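Local coordinates for protein methylmalonyl-CoA carboxyltransferase 12S subunit (Propionibacterium freudenreichii, PDB 1ON9) that transfers the carboxyl group of methylmalonyl-CoA to the biotin of the 1.3S subunit, as the homohexameric core of transcarboxylase, at residues 170-175 with 190-195; 233-238 with 306-311; 276-281 with 493-498. All coordinates share one frame; numbering follows the deposited sequence.

Interaction 1. Residues 170-175 with 190-195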
ATOM      1  N   GLN E 170      -7.920   9.064 -24.005  1.00  8.80           N
ATOM      2  CA  GLN E 170      -9.064   8.738 -24.846  1.00  6.09           C
ATOM      3  C   GLN E 170      -9.240   9.873 -25.837  1.00  7.48           C
ATOM      4  O   GLN E 170      -9.363  11.035 -25.466  1.00  7.05           O
ATOM      5  CB  GLN E 170     -10.328   8.575 -24.003  1.00  6.81           C
ATOM      6  CG  GLN E 170     -10.212   7.469 -22.980  1.00 10.31           C
ATOM      7  CD  GLN E 170     -11.458   7.355 -22.143  1.00  9.44           C
ATOM      8  OE1 GLN E 170     -12.435   6.769 -22.574  1.00 11.98           O
ATOM      9  NE2 GLN E 170     -11.435   7.942 -20.947  1.00  6.97           N
ATOM     10  N   ILE E 171      -9.218   9.526 -27.111  1.00  7.35           N
ATOM     11  CA  ILE E 171      -9.353  10.508 -28.164  1.00  8.79           C
ATOM     12  C   ILE E 171     -10.590  10.173 -28.960  1.00  7.81           C
ATOM     13  O   ILE E 171     -10.749   9.054 -29.453  1.00 10.43           O
ATOM     14  CB  ILE E 171      -8.106  10.502 -29.087  1.00  8.27           C
ATOM     15  CG1 ILE E 171      -6.893  10.993 -28.301  1.00 10.86           C
ATOM     16  CG2 ILE E 171      -8.321  11.438 -30.287  1.00  8.34           C
ATOM     17  CD1 ILE E 171      -5.555  10.802 -29.019  1.00  8.99           C
ATOM     18  N   ALA E 172     -11.479  11.148 -29.086  1.00  7.36           N
ATOM     19  CA  ALA E 172     -12.696  10.926 -29.839  1.00  9.72           C
ATOM     20  C   ALA E 172     -12.578  11.692 -31.144  1.00 12.26           C
ATOM     21  O   ALA E 172     -12.161  12.851 -31.154  1.00 11.68           O
ATOM     22  CB  ALA E 172     -13.911  11.427 -29.048  1.00  3.08           C
ATOM     23  N   ILE E 173     -12.899  11.031 -32.248  1.00  9.22           N
ATOM     24  CA  ILE E 173     -12.879  11.699 -33.542  1.00 11.17           C
ATOM     25  C   ILE E 173     -14.303  11.587 -34.051  1.00 10.05           C
ATOM     26  O   ILE E 173     -14.780  10.499 -34.385  1.00 12.85           O
ATOM     27  CB  ILE E 173     -11.930  11.036 -34.570  1.00 11.62           C
ATOM     28  CG1 ILE E 173     -10.484  11.060 -34.056  1.00 13.53           C
ATOM     29  CG2 ILE E 173     -11.994  11.809 -35.890  1.00 10.85           C
ATOM     30  CD1 ILE E 173      -9.959   9.699 -33.692  1.00 19.35           C
ATOM     31  N   ILE E 174     -14.994  12.717 -34.074  1.00  8.55           N
ATOM     32  CA  ILE E 174     -16.373  12.740 -34.526  1.00  8.26           C
ATOM     33  C   ILE E 174     -16.249  13.080 -35.999  1.00 13.86           C
ATOM     34  O   ILE E 174     -15.833  14.188 -36.372  1.00 14.38           O
ATOM     35  CB  ILE E 174     -17.191  13.789 -33.730  1.00  9.04           C
ATOM     36  CG1 ILE E 174     -17.031  13.493 -32.227  1.00 11.10           C
ATOM     37  CG2 ILE E 174     -18.675  13.717 -34.133  1.00  7.60           C
ATOM     38  CD1 ILE E 174     -17.833  14.351 -31.322  1.00 18.40           C
ATOM     39  N   ALA E 175     -16.586  12.103 -36.832  1.00 11.25           N
ATOM     40  CA  ALA E 175     -16.442  12.256 -38.275  1.00 14.54           C
ATOM     41  C   ALA E 175     -17.740  11.988 -39.017  1.00 13.34           C
ATOM     42  O   ALA E 175     -17.738  11.602 -40.192  1.00 12.88           O
ATOM     43  CB  ALA E 175     -15.344  11.316 -38.768  1.00 10.49           C
ATOM     44  N   ASP E 190     -10.918  12.473 -23.486  1.00  9.41           N
ATOM     45  CA  ASP E 190     -10.092  13.639 -23.190  1.00 10.19           C
ATOM     46  C   ASP E 190     -10.080  14.691 -24.272  1.00 10.01           C
ATOM     47  O   ASP E 190     -10.061  15.880 -23.976  1.00 13.26           O
ATOM     48  CB  ASP E 190      -8.665  13.194 -22.896  1.00  7.58           C
ATOM     49  CG  ASP E 190      -8.617  12.203 -21.774  1.00  8.54           C
ATOM     50  OD1 ASP E 190      -8.071  11.104 -21.979  1.00 11.05           O
ATOM     51  OD2 ASP E 190      -9.164  12.524 -20.691  1.00 10.74           O
ATOM     52  N   PHE E 191     -10.069  14.255 -25.522  1.00  9.56           N
ATOM     53  CA  PHE E 191     -10.036  15.194 -26.614  1.00  8.20           C
ATOM     54  C   PHE E 191     -10.998  14.847 -27.700  1.00 10.27           C
ATOM     55  O   PHE E 191     -11.092  13.694 -28.110  1.00 13.30           O
ATOM     56  CB  PHE E 191      -8.645  15.271 -27.230  1.00  8.21           C
ATOM     57  CG  PHE E 191      -7.603  15.738 -26.283  1.00  7.67           C
ATOM     58  CD1 PHE E 191      -6.857  14.829 -25.545  1.00 12.19           C
ATOM     59  CD2 PHE E 191      -7.390  17.096 -26.092  1.00 10.11           C
ATOM     60  CE1 PHE E 191      -5.899  15.274 -24.615  1.00 10.56           C
ATOM     61  CE2 PHE E 191      -6.448  17.544 -25.170  1.00 11.17           C
ATOM     62  CZ  PHE E 191      -5.704  16.630 -24.432  1.00 14.37           C
ATOM     63  N   ILE E 192     -11.729  15.852 -28.158  1.00  9.39           N
ATOM     64  CA  ILE E 192     -12.630  15.630 -29.263  1.00  8.82           C
ATOM     65  C   ILE E 192     -12.110  16.347 -30.502  1.00  9.66           C
ATOM     66  O   ILE E 192     -11.952  17.570 -30.500  1.00 10.77           O
ATOM     67  CB  ILE E 192     -14.043  16.163 -29.005  1.00  8.60           C
ATOM     68  CG1 ILE E 192     -14.674  15.437 -27.808  1.00  8.42           C
ATOM     69  CG2 ILE E 192     -14.881  15.964 -30.292  1.00  8.11           C
ATOM     70  CD1 ILE E 192     -16.009  16.023 -27.361  1.00  6.96           C
ATOM     71  N   ILE E 193     -11.832  15.578 -31.546  1.00  6.28           N
ATOM     72  CA  ILE E 193     -11.397  16.143 -32.824  1.00  9.39           C
ATOM     73  C   ILE E 193     -12.651  15.969 -33.664  1.00  7.83           C
ATOM     74  O   ILE E 193     -13.120  14.842 -33.855  1.00 11.96           O
ATOM     75  CB  ILE E 193     -10.285  15.318 -33.481  1.00  8.59           C
ATOM     76  CG1 ILE E 193      -9.050  15.306 -32.601  1.00  7.59           C
ATOM     77  CG2 ILE E 193      -9.958  15.903 -34.856  1.00 10.50           C
ATOM     78  CD1 ILE E 193      -8.106  14.224 -32.972  1.00  7.11           C
ATOM     79  N   MET E 194     -13.187  17.067 -34.175  1.00  9.86           N
ATOM     80  CA  MET E 194     -14.419  17.001 -34.932  1.00  9.54           C
ATOM     81  C   MET E 194     -14.236  17.504 -36.357  1.00 10.33           C
ATOM     82  O   MET E 194     -13.720  18.602 -36.562  1.00 13.32           O
ATOM     83  CB  MET E 194     -15.469  17.837 -34.204  1.00 10.75           C
ATOM     84  CG  MET E 194     -16.864  17.582 -34.639  1.00 13.65           C
ATOM     85  SD  MET E 194     -18.026  18.511 -33.635  1.00 11.99           S
ATOM     86  CE  MET E 194     -19.512  18.306 -34.717  1.00  8.09           C
ATOM     87  N   THR E 195     -14.663  16.717 -37.344  1.00  9.05           N
ATOM     88  CA  THR E 195     -14.494  17.166 -38.722  1.00 12.28           C
ATOM     89  C   THR E 195     -15.623  18.098 -39.097  1.00 12.20           C
ATOM     90  O   THR E 195     -16.669  18.127 -38.437  1.00  9.55           O
ATOM     91  CB  THR E 195     -14.501  16.018 -39.729  1.00 10.04           C
ATOM     92  OG1 THR E 195     -15.832  15.498 -39.853  1.00 11.55           O
ATOM     93  CG2 THR E 195     -13.545  14.939 -39.310  1.00 10.45           C
TER
HETATM   94  O   HOH W   1      -8.579   9.339 -20.155  1.00 11.31           O
HETATM   95  O   HOH W   2     -15.871  13.247 -41.449  1.00 13.27           O

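Interaction 2. Residues 233-238 with 306-311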
ATOM      1  N   ASN E 233     -17.256  22.533 -26.370  1.00  7.90           N
ATOM      2  CA  ASN E 233     -17.288  21.065 -26.289  1.00  8.77           C
ATOM      3  C   ASN E 233     -16.140  20.304 -26.947  1.00 12.10           C
ATOM      4  O   ASN E 233     -15.910  19.138 -26.615  1.00  9.76           O
ATOM      5  CB  ASN E 233     -18.563  20.506 -26.931  1.00  8.39           C
ATOM      6  CG  ASN E 233     -19.834  20.835 -26.159  1.00 11.29           C
ATOM      7  OD1 ASN E 233     -20.893  21.023 -26.762  1.00 14.67           O
ATOM      8  ND2 ASN E 233     -19.745  20.887 -24.840  1.00  5.23           N
ATOM      9  N   ILE E 234     -15.441  20.924 -27.890  1.00  9.00           N
ATOM     10  CA  ILE E 234     -14.394  20.196 -28.586  1.00  8.84           C
ATOM     11  C   ILE E 234     -13.021  20.826 -28.546  1.00  8.50           C
ATOM     12  O   ILE E 234     -12.849  22.005 -28.208  1.00 13.87           O
ATOM     13  CB  ILE E 234     -14.780  19.937 -30.051  1.00 10.24           C
ATOM     14  CG1 ILE E 234     -14.867  21.268 -30.815  1.00 10.16           C
ATOM     15  CG2 ILE E 234     -16.124  19.181 -30.111  1.00  6.91           C
ATOM     16  CD1 ILE E 234     -15.007  21.059 -32.319  1.00  8.71           C
ATOM     17  N   HIS E 235     -12.039  20.031 -28.933  1.00  9.22           N
ATOM     18  CA  HIS E 235     -10.664  20.471 -28.848  1.00  8.36           C
ATOM     19  C   HIS E 235      -9.953  20.773 -30.139  1.00 11.58           C
ATOM     20  O   HIS E 235      -8.977  21.526 -30.141  1.00 11.22           O
ATOM     21  CB  HIS E 235      -9.892  19.433 -28.042  1.00  8.39           C
ATOM     22  CG  HIS E 235     -10.524  19.136 -26.719  1.00 10.07           C
ATOM     23  ND1 HIS E 235     -11.639  18.335 -26.590  1.00 12.15           N
ATOM     24  CD2 HIS E 235     -10.232  19.578 -25.472  1.00 11.11           C
ATOM     25  CE1 HIS E 235     -12.007  18.296 -25.321  1.00 13.11           C
ATOM     26  NE2 HIS E 235     -11.170  19.042 -24.621  1.00 13.59           N
ATOM     27  N   PHE E 236     -10.429  20.193 -31.232  1.00  9.43           N
ATOM     28  CA  PHE E 236      -9.810  20.424 -32.524  1.00 11.19           C
ATOM     29  C   PHE E 236     -10.857  20.364 -33.615  1.00 13.23           C
ATOM     30  O   PHE E 236     -11.745  19.510 -33.575  1.00  8.03           O
ATOM     31  CB  PHE E 236      -8.761  19.341 -32.834  1.00  9.95           C
ATOM     32  CG  PHE E 236      -7.678  19.234 -31.814  1.00 12.52           C
ATOM     33  CD1 PHE E 236      -7.788  18.339 -30.759  1.00 13.00           C
ATOM     34  CD2 PHE E 236      -6.553  20.049 -31.897  1.00 11.43           C
ATOM     35  CE1 PHE E 236      -6.784  18.252 -29.782  1.00 11.56           C
ATOM     36  CE2 PHE E 236      -5.545  19.974 -30.932  1.00 10.11           C
ATOM     37  CZ  PHE E 236      -5.667  19.070 -29.869  1.00 13.34           C
ATOM     38  N   VAL E 237     -10.745  21.258 -34.591  1.00  9.31           N
ATOM     39  CA  VAL E 237     -11.654  21.235 -35.724  1.00 10.30           C
ATOM     40  C   VAL E 237     -10.802  20.733 -36.875  1.00 12.89           C
ATOM     41  O   VAL E 237      -9.719  21.258 -37.121  1.00  9.86           O
ATOM     42  CB  VAL E 237     -12.201  22.639 -36.089  1.00 12.80           C
ATOM     43  CG1 VAL E 237     -12.916  22.578 -37.434  1.00 14.92           C
ATOM     44  CG2 VAL E 237     -13.177  23.116 -35.025  1.00  9.52           C
ATOM     45  N   ALA E 238     -11.283  19.709 -37.568  1.00  9.39           N
ATOM     46  CA  ALA E 238     -10.553  19.138 -38.692  1.00 13.43           C
ATOM     47  C   ALA E 238     -11.333  19.359 -39.973  1.00 13.76           C
ATOM     48  O   ALA E 238     -12.560  19.207 -39.995  1.00 15.74           O
ATOM     49  CB  ALA E 238     -10.340  17.626 -38.470  1.00 11.46           C
ATOM     50  N   LEU E 306       0.952  22.357 -30.741  1.00 13.50           N
ATOM     51  CA  LEU E 306      -0.357  21.882 -31.175  1.00 13.27           C
ATOM     52  C   LEU E 306      -1.316  22.597 -30.233  1.00 10.90           C
ATOM     53  O   LEU E 306      -1.418  22.236 -29.064  1.00 11.82           O
ATOM     54  CB  LEU E 306      -0.459  20.375 -30.947  1.00 13.45           C
ATOM     55  CG  LEU E 306      -1.454  19.542 -31.762  1.00 23.50           C
ATOM     56  CD1 LEU E 306      -2.140  18.569 -30.844  1.00 14.76           C
ATOM     57  CD2 LEU E 306      -2.457  20.408 -32.481  1.00 18.61           C
ATOM     58  N   GLU E 307      -1.999  23.619 -30.731  1.00 10.37           N
ATOM     59  CA  GLU E 307      -2.901  24.376 -29.882  1.00  7.89           C
ATOM     60  C   GLU E 307      -4.191  23.601 -29.639  1.00 11.96           C
ATOM     61  O   GLU E 307      -4.765  23.039 -30.571  1.00  9.55           O
ATOM     62  CB  GLU E 307      -3.214  25.732 -30.510  1.00  9.07           C
ATOM     63  CG  GLU E 307      -3.636  26.728 -29.466  1.00 12.27           C
ATOM     64  CD  GLU E 307      -3.896  28.115 -29.987  1.00 12.12           C
ATOM     65  OE1 GLU E 307      -3.398  28.477 -31.080  1.00 14.14           O
ATOM     66  OE2 GLU E 307      -4.596  28.857 -29.271  1.00 11.97           O
ATOM     67  N   VAL E 308      -4.614  23.558 -28.378  1.00  6.63           N
ATOM     68  CA  VAL E 308      -5.839  22.862 -27.985  1.00  9.18           C
ATOM     69  C   VAL E 308      -6.920  23.939 -27.839  1.00  8.39           C
ATOM     70  O   VAL E 308      -6.644  25.023 -27.316  1.00 10.47           O
ATOM     71  CB  VAL E 308      -5.628  22.099 -26.648  1.00  7.67           C
ATOM     72  CG1 VAL E 308      -6.902  21.383 -26.237  1.00  7.94           C
ATOM     73  CG2 VAL E 308      -4.490  21.084 -26.819  1.00  9.65           C
ATOM     74  N   LYS E 309      -8.130  23.641 -28.317  1.00  6.02           N
ATOM     75  CA  LYS E 309      -9.245  24.590 -28.277  1.00  7.83           C
ATOM     76  C   LYS E 309      -8.783  25.928 -28.818  1.00  6.31           C
ATOM     77  O   LYS E 309      -9.073  26.984 -28.251  1.00  8.51           O
ATOM     78  CB  LYS E 309      -9.790  24.736 -26.847  1.00  6.51           C
ATOM     79  CG  LYS E 309     -10.726  23.593 -26.501  1.00  8.59           C
ATOM     80  CD  LYS E 309     -11.374  23.689 -25.133  1.00  9.56           C
ATOM     81  CE  LYS E 309     -12.400  22.554 -25.003  1.00 11.32           C
ATOM     82  NZ  LYS E 309     -13.050  22.503 -23.663  1.00 17.45           N
ATOM     83  N   ALA E 310      -8.074  25.865 -29.939  1.00  9.26           N
ATOM     84  CA  ALA E 310      -7.525  27.057 -30.569  1.00 10.15           C
ATOM     85  C   ALA E 310      -8.580  28.102 -30.887  1.00  9.92           C
ATOM     86  O   ALA E 310      -8.296  29.293 -30.852  1.00  9.68           O
ATOM     87  CB  ALA E 310      -6.763  26.671 -31.836  1.00  7.91           C
ATOM     88  N   GLY E 311      -9.803  27.664 -31.170  1.00 10.72           N
ATOM     89  CA  GLY E 311     -10.853  28.617 -31.491  1.00 11.67           C
ATOM     90  C   GLY E 311     -11.860  28.905 -30.386  1.00 12.35           C
ATOM     91  O   GLY E 311     -12.885  29.533 -30.635  1.00 10.39           O
TER
HETATM   92  O   HOH W   3      -7.630  23.399 -31.593  1.00  9.98           O

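Interaction 3. Residues 276-281 with 493-498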
ATOM      1  N   THR E 276      17.441  37.107 -28.416  1.00 18.06           N
ATOM      2  CA  THR E 276      17.096  38.477 -28.051  1.00 19.04           C
ATOM      3  C   THR E 276      15.788  38.970 -28.638  1.00 18.08           C
ATOM      4  O   THR E 276      15.251  39.979 -28.193  1.00 19.12           O
ATOM      5  CB  THR E 276      18.207  39.451 -28.456  1.00 20.19           C
ATOM      6  OG1 THR E 276      18.401  39.384 -29.870  1.00 18.81           O
ATOM      7  CG2 THR E 276      19.499  39.097 -27.740  1.00 19.73           C
ATOM      8  N   GLU E 277      15.273  38.275 -29.642  1.00 19.64           N
ATOM      9  CA  GLU E 277      14.005  38.675 -30.238  1.00 20.93           C
ATOM     10  C   GLU E 277      12.906  38.632 -29.175  1.00 20.29           C
ATOM     11  O   GLU E 277      11.968  39.421 -29.209  1.00 22.30           O
ATOM     12  CB  GLU E 277      13.649  37.749 -31.401  1.00 28.96           C
ATOM     13  CG  GLU E 277      14.503  37.958 -32.644  1.00 35.53           C
ATOM     14  CD  GLU E 277      14.194  36.945 -33.738  1.00 43.17           C
ATOM     15  OE1 GLU E 277      14.639  37.149 -34.888  1.00 46.57           O
ATOM     16  OE2 GLU E 277      13.512  35.939 -33.449  1.00 43.46           O
ATOM     17  N   LEU E 278      13.028  37.707 -28.226  1.00 20.65           N
ATOM     18  CA  LEU E 278      12.046  37.591 -27.146  1.00 22.10           C
ATOM     19  C   LEU E 278      11.902  38.882 -26.334  1.00 21.19           C
ATOM     20  O   LEU E 278      10.883  39.100 -25.683  1.00 15.94           O
ATOM     21  CB  LEU E 278      12.434  36.450 -26.199  1.00 23.71           C
ATOM     22  CG  LEU E 278      11.956  35.056 -26.608  1.00 26.15           C
ATOM     23  CD1 LEU E 278      12.722  33.988 -25.831  1.00 23.66           C
ATOM     24  CD2 LEU E 278      10.444  34.961 -26.359  1.00 20.27           C
ATOM     25  N   ARG E 279      12.924  39.736 -26.370  1.00 18.38           N
ATOM     26  CA  ARG E 279      12.874  40.989 -25.626  1.00 18.32           C
ATOM     27  C   ARG E 279      11.955  41.985 -26.307  1.00 14.68           C
ATOM     28  O   ARG E 279      11.545  42.968 -25.702  1.00 18.53           O
ATOM     29  CB  ARG E 279      14.259  41.635 -25.549  1.00 19.21           C
ATOM     30  CG  ARG E 279      15.348  40.811 -24.882  1.00 18.54           C
ATOM     31  CD  ARG E 279      16.675  41.511 -25.071  1.00 15.16           C
ATOM     32  NE  ARG E 279      17.759  40.860 -24.343  1.00 19.41           N
ATOM     33  CZ  ARG E 279      19.045  41.008 -24.644  1.00 17.23           C
ATOM     34  NH1 ARG E 279      19.408  41.784 -25.657  1.00 17.65           N
ATOM     35  NH2 ARG E 279      19.966  40.369 -23.946  1.00 18.33           N
ATOM     36  N   ASP E 280      11.639  41.730 -27.568  1.00 18.49           N
ATOM     37  CA  ASP E 280      10.826  42.665 -28.333  1.00 23.17           C
ATOM     38  C   ASP E 280       9.380  42.306 -28.587  1.00 22.62           C
ATOM     39  O   ASP E 280       8.614  43.144 -29.051  1.00 26.05           O
ATOM     40  CB  ASP E 280      11.500  42.921 -29.678  1.00 26.22           C
ATOM     41  CG  ASP E 280      12.924  43.397 -29.524  1.00 34.70           C
ATOM     42  OD1 ASP E 280      13.131  44.428 -28.844  1.00 35.78           O
ATOM     43  OD2 ASP E 280      13.830  42.736 -30.080  1.00 38.94           O
ATOM     44  N   ILE E 281       8.995  41.076 -28.289  1.00 20.30           N
ATOM     45  CA  ILE E 281       7.627  40.655 -28.547  1.00 18.89           C
ATOM     46  C   ILE E 281       6.615  41.323 -27.630  1.00 17.34           C
ATOM     47  O   ILE E 281       5.539  41.719 -28.071  1.00 20.77           O
ATOM     48  CB  ILE E 281       7.501  39.138 -28.415  1.00 19.87           C
ATOM     49  CG1 ILE E 281       8.389  38.468 -29.462  1.00 22.52           C
ATOM     50  CG2 ILE E 281       6.034  38.724 -28.559  1.00 19.80           C
ATOM     51  CD1 ILE E 281       8.616  36.982 -29.237  1.00 24.05           C
ATOM     52  N   ALA E 493      15.394  37.215 -23.130  1.00 13.98           N
ATOM     53  CA  ALA E 493      16.171  36.409 -24.068  1.00 15.18           C
ATOM     54  C   ALA E 493      16.526  35.009 -23.569  1.00 12.75           C
ATOM     55  O   ALA E 493      16.720  34.100 -24.374  1.00 16.60           O
ATOM     56  CB  ALA E 493      17.465  37.154 -24.448  1.00 12.22           C
ATOM     57  N   ASP E 494      16.620  34.842 -22.251  1.00 13.58           N
ATOM     58  CA  ASP E 494      16.979  33.551 -21.647  1.00 13.29           C
ATOM     59  C   ASP E 494      15.781  32.692 -21.236  1.00 13.28           C
ATOM     60  O   ASP E 494      15.956  31.663 -20.587  1.00 14.08           O
ATOM     61  CB  ASP E 494      17.822  33.763 -20.389  1.00 13.33           C
ATOM     62  CG  ASP E 494      19.064  34.603 -20.643  1.00 17.18           C
ATOM     63  OD1 ASP E 494      19.670  34.442 -21.715  1.00 17.96           O
ATOM     64  OD2 ASP E 494      19.432  35.405 -19.758  1.00 15.91           O
ATOM     65  N   THR E 495      14.581  33.119 -21.598  1.00 12.28           N
ATOM     66  CA  THR E 495      13.376  32.395 -21.217  1.00 13.46           C
ATOM     67  C   THR E 495      13.414  30.886 -21.523  1.00 12.85           C
ATOM     68  O   THR E 495      13.132  30.070 -20.647  1.00 15.93           O
ATOM     69  CB  THR E 495      12.143  33.013 -21.886  1.00 11.70           C
ATOM     70  OG1 THR E 495      11.997  34.381 -21.462  1.00 11.85           O
ATOM     71  CG2 THR E 495      10.894  32.215 -21.513  1.00 11.99           C
ATOM     72  N   ARG E 496      13.765  30.515 -22.752  1.00 12.22           N
ATOM     73  CA  ARG E 496      13.813  29.098 -23.110  1.00 12.43           C
ATOM     74  C   ARG E 496      14.775  28.346 -22.195  1.00 14.14           C
ATOM     75  O   ARG E 496      14.446  27.285 -21.669  1.00 13.04           O
ATOM     76  CB  ARG E 496      14.225  28.919 -24.575  1.00 11.33           C
ATOM     77  CG  ARG E 496      14.331  27.440 -25.002  1.00 13.45           C
ATOM     78  CD  ARG E 496      14.561  27.322 -26.501  1.00 13.63           C
ATOM     79  NE  ARG E 496      15.099  26.024 -26.905  1.00 12.99           N
ATOM     80  CZ  ARG E 496      14.398  24.898 -27.016  1.00 15.68           C
ATOM     81  NH1 ARG E 496      13.094  24.871 -26.751  1.00  9.66           N
ATOM     82  NH2 ARG E 496      15.009  23.789 -27.416  1.00 13.21           N
ATOM     83  N   ARG E 497      15.962  28.900 -21.975  1.00 13.58           N
ATOM     84  CA  ARG E 497      16.910  28.222 -21.105  1.00 13.86           C
ATOM     85  C   ARG E 497      16.359  28.061 -19.689  1.00 13.46           C
ATOM     86  O   ARG E 497      16.483  26.995 -19.090  1.00 13.14           O
ATOM     87  CB  ARG E 497      18.244  28.986 -21.059  1.00 12.79           C
ATOM     88  CG  ARG E 497      19.301  28.352 -20.150  1.00 18.82           C
ATOM     89  CD  ARG E 497      20.680  28.957 -20.422  1.00 15.02           C
ATOM     90  NE  ARG E 497      20.750  30.368 -20.058  1.00 16.81           N
ATOM     91  CZ  ARG E 497      20.823  30.815 -18.806  1.00 16.86           C
ATOM     92  NH1 ARG E 497      20.836  29.963 -17.792  1.00 23.50           N
ATOM     93  NH2 ARG E 497      20.882  32.118 -18.563  1.00 16.76           N
ATOM     94  N   LYS E 498      15.765  29.121 -19.144  1.00 15.02           N
ATOM     95  CA  LYS E 498      15.235  29.059 -17.783  1.00 14.42           C
ATOM     96  C   LYS E 498      14.158  27.991 -17.650  1.00 12.67           C
ATOM     97  O   LYS E 498      14.156  27.219 -16.697  1.00 12.87           O
ATOM     98  CB  LYS E 498      14.685  30.425 -17.360  1.00 18.70           C
ATOM     99  CG  LYS E 498      15.784  31.471 -17.166  1.00 23.92           C
ATOM    100  CD  LYS E 498      16.684  31.074 -16.025  1.00 26.45           C
ATOM    101  CE  LYS E 498      17.890  31.984 -15.918  1.00 32.34           C
ATOM    102  NZ  LYS E 498      18.766  31.539 -14.800  1.00 30.06           N
TER

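Interaction 1. Residues 170-175 with 190-195
The carbonyl oxygen of Gln170 is gripped by two successive backbone amides: Asp190 N at 2.9 Å, well off the carbonyl plane, and Phe191 N, almost in line with the C=O bond at 3.3 Å. Asp190 OD1 closes this end of the strand pair, accepting from Gln170 N at 2.9 Å on the anti side and tilted out of the carboxylate plane. A water joins OD1 to Gln170 NE2, which also bonds to Asn161 O; Asp190 OD2 is held by Asn520 of a second subunit. Beyond, the strands run parallel in register. Ala172 N to Phe191 O and Ile193 N to Ala172 O, both 2.8 Å, are nearly straight.

On one face CD1 of Ile193 meets Ile171 CG2 at 3.9 Å and lies alongside Ile173 CG1. On the other, Ile174 holds CG1 beside its backbone N (chi1 -54°) and, crossing Ile192 at a slant, extends CD1 to 3.5 Å from Ile192 CG2, while Ile174 CB rests on Met194 CG.

The pair belongs to the parallel part of the N-terminal sheet. Strand 133-139 flanks 170-175, and 236-238 flanks 191-195; helix 241-253 covers Ile171 and Phe191, and Pro186 of helix 184-188, within the connecting crossover, covers Ala172, Ile174 and Ile192.

Interaction 2. Residues 233-238 with 306-311
His235 and Lys309, just beside strands whose directions differ by 114°, bring their backbones together, CA to CA 4.4 Å, and Lys309 N donates to His235 O at 2.9 Å. Lys309 has a positive phi of 49°, which turns the chain here. A water reinforces the junction, donating to the carbonyl oxygens of His235 and Glu307 and accepting from Ala310 N.

The Lys309 side chain, extended beyond CG, runs alongside the imidazole and lays CE over one face, 4.0 Å from the ring centroid and displaced toward the rim, a CH-pi contact. Val308 CG1 fills the ring edge, in plane, 3.9 Å from His235 CD2. Both ring nitrogens have partners: ND1 takes the amide of Ile192, and NE2 bonds to Glu352, whose OE1 also forms a salt bridge with Lys309 NZ. This shared carboxylate helps fix both the ring and the lysine end.

Phe236 has CG beside its backbone N (chi1 -58°), and its ring reaches across to the other strand. CE2 meets Leu306 CD2 at 3.5 Å, the two side chains crossing at about a right angle, while CZ touches Val308 CG2 at 3.8 Å.

Strands 236-238 and 305-308 are the outermost strands of separate sheets, so this buried seam joins the N- and C-terminal halves, consistent with the paired crotonase-like domains of biotin-dependent carboxyltransferases.

Interaction 3. Residues 276-281 with 493-498
Arg279 reaches past Ala493 with its chain extended from CG to NE, and the alanine methyl sits obliquely against the guanidinium end: Ala493 CB lies 3.7 Å from Arg279 NE and 4.1 Å from NH2. Thr276, from the arginine's own segment, lays CG2 over one guanidinium face, 3.4 Å above its plane and toward the rim. Thr276 CA also meets Ala493 CB at 3.9 Å, so the methyl rests against the arginine and threonine together, both on the same side of it. The charge is answered by Asp491, which takes a salt bridge from Arg279 NH2 through OD1 and accepts Ala493 N through OD2; one carboxylate thus ties the arginine to the backbone entering the second segment. Replacing Arg279 with a leucine is likely to leave Asp491 without its charged mate and Ala493 CB less fully covered.

Leu278 points toward the second segment. With CG beside its backbone N (chi1 -86°), it sends CD1 to Thr495 CB at 4.1 Å, roughly perpendicular to the threonine side chain; the same CD1 approaches Ala493 O at 4.3 Å. Thr495 turns its hydroxyl to Pro492 O, so its polar end is engaged apart from the leucine. No hydrogen bond joins the two segments directly, and the contact rests on van der Waals packing.

The short, weakly bonded helical turn at 278-281 is thereby set against the 3-10 turn at 493-494 and the first turn of helix 495-505, which follows the edge strand 488-489 of the C-terminal sheet. Helix 292-299 lies under both sides, its Ile299 touching Leu278 and Thr495, while Met12 of a third subunit packs on Arg279.

Interactions 1 and 2 are both buried and adjoin: strands 191-195 and 236-238 are neighbours in one sheet, with Met194 N probably hydrogen-bonded to Phe236 O, and their centres are 10 Å apart. Interaction 1 works within that sheet, by regular backbone bonds and aliphatic faces; interaction 2 works at its edge, where one direct backbone bond, a water and ring packing connect it to the C-terminal half. Interaction 3 lies nearer the surface of that half, its centre about 27 Å from that of interaction 2, with Thr276 exposed and Arg279 partly so. It joins helical turns by side-chain packing, with its charged arginine answered from a neighbouring loop. All three have a neighbouring subunit within reach.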